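Local atomic coordinates of Cel44C (Paenibacillus polymyxa, PDB entry 2YKK), a protein that hydrolyses the beta-1,4-glucan backbone of xyloglucan through this family 44 catalytic module of a larger enzyme, and is probably active on cellulosic substrates too. Residues V401-K406 against S485-A490. The protein carries 2 engineered substitutions. Numbering follows the deposited sequence.
Sequences VSAAYK and SQIKEA. Unlike the reference sequence in segment 401-406: A403 (reference Pro).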
ATOM      1  N   VAL A 401       2.529 -10.851  10.150  1.00  6.80           N
ATOM      2  CA  VAL A 401       2.212 -10.159   8.854  1.00  6.76           C
ATOM      3  C   VAL A 401       2.706 -11.001   7.681  1.00  6.87           C
ATOM      4  O   VAL A 401       1.973 -11.222   6.697  1.00  6.93           O
ATOM      5  CB  VAL A 401       2.801  -8.709   8.838  1.00  6.59           C
ATOM      6  CG1 VAL A 401       2.575  -8.057   7.417  1.00  6.57           C
ATOM      7  CG2 VAL A 401       2.131  -7.898   9.924  1.00  6.76           C
ATOM      8  N   SER A 402       3.933 -11.510   7.789  1.00  6.67           N
ATOM      9  CA  SER A 402       4.467 -12.395   6.744  0.50  6.87           C
ATOM     10  C   SER A 402       3.572 -13.620   6.563  1.00  6.90           C
ATOM     11  O   SER A 402       3.348 -14.057   5.419  1.00  7.03           O
ATOM     12  CB  SER A 402       5.888 -12.834   7.080  0.50  6.78           C
ATOM     13  OG  SER A 402       6.771 -11.751   6.929  0.50  6.97           O
ATOM     14  N   ALA A 403       3.066 -14.173   7.675  1.00  6.75           N
ATOM     15  CA  ALA A 403       2.180 -15.352   7.596  1.00  6.93           C
ATOM     16  C   ALA A 403       0.959 -15.015   6.759  1.00  6.71           C
ATOM     17  O   ALA A 403       0.520 -15.815   5.944  1.00  6.61           O
ATOM     18  CB  ALA A 403       1.711 -15.804   8.975  1.00  6.82           C
ATOM     19  N   ALA A 404       0.406 -13.819   6.967  1.00  6.62           N
ATOM     20  CA  ALA A 404      -0.816 -13.430   6.206  1.00  6.63           C
ATOM     21  C   ALA A 404      -0.525 -13.401   4.694  1.00  6.63           C
ATOM     22  O   ALA A 404      -1.313 -13.938   3.897  1.00  6.43           O
ATOM     23  CB  ALA A 404      -1.382 -12.090   6.704  1.00  6.60           C
ATOM     24  N   TYR A 405       0.586 -12.782   4.294  1.00  6.60           N
ATOM     25  CA  TYR A 405       0.956 -12.761   2.899  1.00  6.65           C
ATOM     26  C   TYR A 405       1.165 -14.188   2.383  1.00  6.81           C
ATOM     27  O   TYR A 405       0.686 -14.536   1.303  1.00  6.97           O
ATOM     28  CB  TYR A 405       2.219 -11.919   2.660  1.00  6.42           C
ATOM     29  CG  TYR A 405       1.896 -10.433   2.634  1.00  6.32           C
ATOM     30  CD1 TYR A 405       1.293  -9.851   1.514  1.00  6.28           C
ATOM     31  CD2 TYR A 405       2.216  -9.615   3.738  1.00  6.36           C
ATOM     32  CE1 TYR A 405       0.978  -8.487   1.489  1.00  6.35           C
ATOM     33  CE2 TYR A 405       1.919  -8.257   3.724  1.00  6.32           C
ATOM     34  CZ  TYR A 405       1.305  -7.707   2.611  1.00  6.31           C
ATOM     35  OH  TYR A 405       1.012  -6.358   2.610  1.00  6.64           O
ATOM     36  N   LYS A 406       1.906 -14.992   3.148  1.00  6.99           N
ATOM     37  CA  LYS A 406       2.149 -16.369   2.684  1.00  7.14           C
ATOM     38  C   LYS A 406       0.887 -17.166   2.553  1.00  7.19           C
ATOM     39  O   LYS A 406       0.798 -18.030   1.684  1.00  7.31           O
ATOM     40  CB  LYS A 406       3.157 -17.081   3.596  1.00  7.27           C
ATOM     41  CG  LYS A 406       4.574 -16.495   3.393  1.00  7.54           C
ATOM     42  CD  LYS A 406       5.437 -16.824   4.590  1.00  8.24           C
ATOM     43  CE  LYS A 406       5.660 -18.318   4.721  1.00  8.08           C
ATOM     44  NZ  LYS A 406       6.522 -18.582   5.976  1.00  8.49           N
ATOM     45  N   SER A 485       3.338 -19.417  13.615  1.00  9.62           N
ATOM     46  CA  SER A 485       3.184 -18.466  12.502  0.70  9.53           C
ATOM     47  C   SER A 485       3.550 -19.117  11.153  1.00  9.95           C
ATOM     48  O   SER A 485       3.146 -18.619  10.114  1.00 10.18           O
ATOM     49  CB  SER A 485       4.037 -17.207  12.750  0.70  8.80           C
ATOM     50  OG  SER A 485       5.369 -17.597  13.051  0.70  7.85           O
ATOM     51  N   GLN A 486       4.294 -20.237  11.145  1.00 10.55           N
ATOM     52  CA  GLN A 486       4.541 -20.946   9.871  1.00 11.36           C
ATOM     53  C   GLN A 486       3.241 -21.510   9.282  1.00 12.21           C
ATOM     54  O   GLN A 486       2.318 -21.907  10.033  1.00 13.97           O
ATOM     55  CB  GLN A 486       5.566 -22.101  10.011  1.00 12.38           C
ATOM     56  CG  GLN A 486       6.924 -21.658  10.218  1.00 12.35           C
ATOM     57  CD  GLN A 486       7.484 -20.997   8.939  1.00 12.70           C
ATOM     58  OE1 GLN A 486       7.490 -19.792   8.844  1.00 13.48           O
ATOM     59  NE2 GLN A 486       7.905 -21.782   7.973  1.00 12.77           N
ATOM     60  N   ILE A 487       3.137 -21.561   7.963  1.00 12.15           N
ATOM     61  CA  ILE A 487       1.896 -22.067   7.346  1.00 12.63           C
ATOM     62  C   ILE A 487       1.973 -23.607   7.360  1.00 13.70           C
ATOM     63  O   ILE A 487       2.886 -24.193   6.716  1.00 14.40           O
ATOM     64  CB  ILE A 487       1.693 -21.569   5.923  1.00 12.45           C
ATOM     65  CG1 ILE A 487       1.773 -20.014   5.796  1.00 12.96           C
ATOM     66  CG2 ILE A 487       0.339 -22.116   5.369  1.00 12.24           C
ATOM     67  CD1 ILE A 487       0.810 -19.251   6.713  1.00 13.63           C
ATOM     68  N   LYS A 488       1.101 -24.270   8.124  1.00 13.19           N
ATOM     69  CA  LYS A 488       1.197 -25.723   8.255  1.00 13.40           C
ATOM     70  C   LYS A 488       0.040 -26.388   7.512  1.00 12.51           C
ATOM     71  O   LYS A 488      -1.062 -25.860   7.535  1.00 11.03           O
ATOM     72  CB  LYS A 488       1.144 -26.111   9.718  1.00 14.75           C
ATOM     73  CG  LYS A 488       2.449 -25.742  10.451  1.00 16.87           C
ATOM     74  CD  LYS A 488       2.259 -25.723  11.975  1.00 19.30           C
ATOM     75  CE  LYS A 488       2.436 -27.063  12.612  1.00 21.38           C
ATOM     76  NZ  LYS A 488       3.797 -27.178  13.377  1.00 19.84           N
ATOM     77  N   GLU A 489       0.304 -27.515   6.837  1.00 12.33           N
ATOM     78  CA  GLU A 489      -0.775 -28.339   6.263  0.50 12.82           C
ATOM     79  C   GLU A 489      -1.692 -28.831   7.364  1.00 12.68           C
ATOM     80  O   GLU A 489      -1.208 -29.377   8.374  1.00 12.87           O
ATOM     81  CB  GLU A 489      -0.192 -29.549   5.532  0.50 13.72           C
ATOM     82  CG  GLU A 489       0.635 -29.170   4.329  0.50 14.31           C
ATOM     83  CD  GLU A 489       0.906 -30.328   3.364  0.50 15.38           C
ATOM     84  OE1 GLU A 489      -0.013 -30.700   2.591  0.50 16.12           O
ATOM     85  OE2 GLU A 489       2.058 -30.828   3.356  0.50 16.32           O
ATOM     86  N   ALA A 490      -2.997 -28.661   7.189  1.00 11.64           N
ATOM     87  CA  ALA A 490      -4.001 -29.120   8.169  1.00 11.56           C
ATOM     88  C   ALA A 490      -4.705 -30.378   7.632  1.00 11.51           C
ATOM     89  O   ALA A 490      -4.442 -30.805   6.493  1.00 10.71           O
ATOM     90  CB  ALA A 490      -4.975 -28.004   8.415  1.00 11.20           C
TER
HETATM   91  O   HOH W   1       4.523 -17.783   7.839  1.00 13.23           O
HETATM   92  O   HOH W   2       5.393 -21.304   5.973  1.00 14.86           O
HETATM   93  O   HOH W   3       8.574 -20.680   5.163  1.00 18.78           O
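Helix 399-409, which follows the last strand of the TIM barrel, packs here against the beta-sandwich domain, at the corner leading into edge strand 487-493. A403 and K406, one helical turn apart, face that corner. A403, where the reference has Pro, puts its CB 3.4 Å from S485 O. CD1 of I487 comes against the helix backbone, 3.5 Å from A403 O, and lies 4.2 Å from A403 CB. CG1 of I487 meets the root of the lysine, 3.9 Å from K406 CB. I487 holds CG1 beside its backbone N (chi1 -53°), and this branch carries CD1 to the helix. F480 of strand 474-481 touches both A403 and I487, so the apolar patch continues into the sheet.

Beyond this patch the contact is polar and wet. The K406 ammonium group sits beside the Q486 amide. Q486 starts away from the helix but bends at chi2 (-70°), which brings its amide to the lysine; K406 NZ is 3.3 Å from Q486 OE1. Three waters each accept a hydrogen bond from K406 NZ. The first donates to S485 O, 2.8 Å from that oxygen. The second accepts from I487 N at 3.0 Å, and the third from Q486 NE2 at 3.1 Å. D37 adds a long, weak ion pair to the lysine.

One water relays the ammonium group to a carbonyl; the other two each accept from it and from an N-H of the corner. The domain junction thus combines a small apolar contact with a hydrated, partly exposed charge.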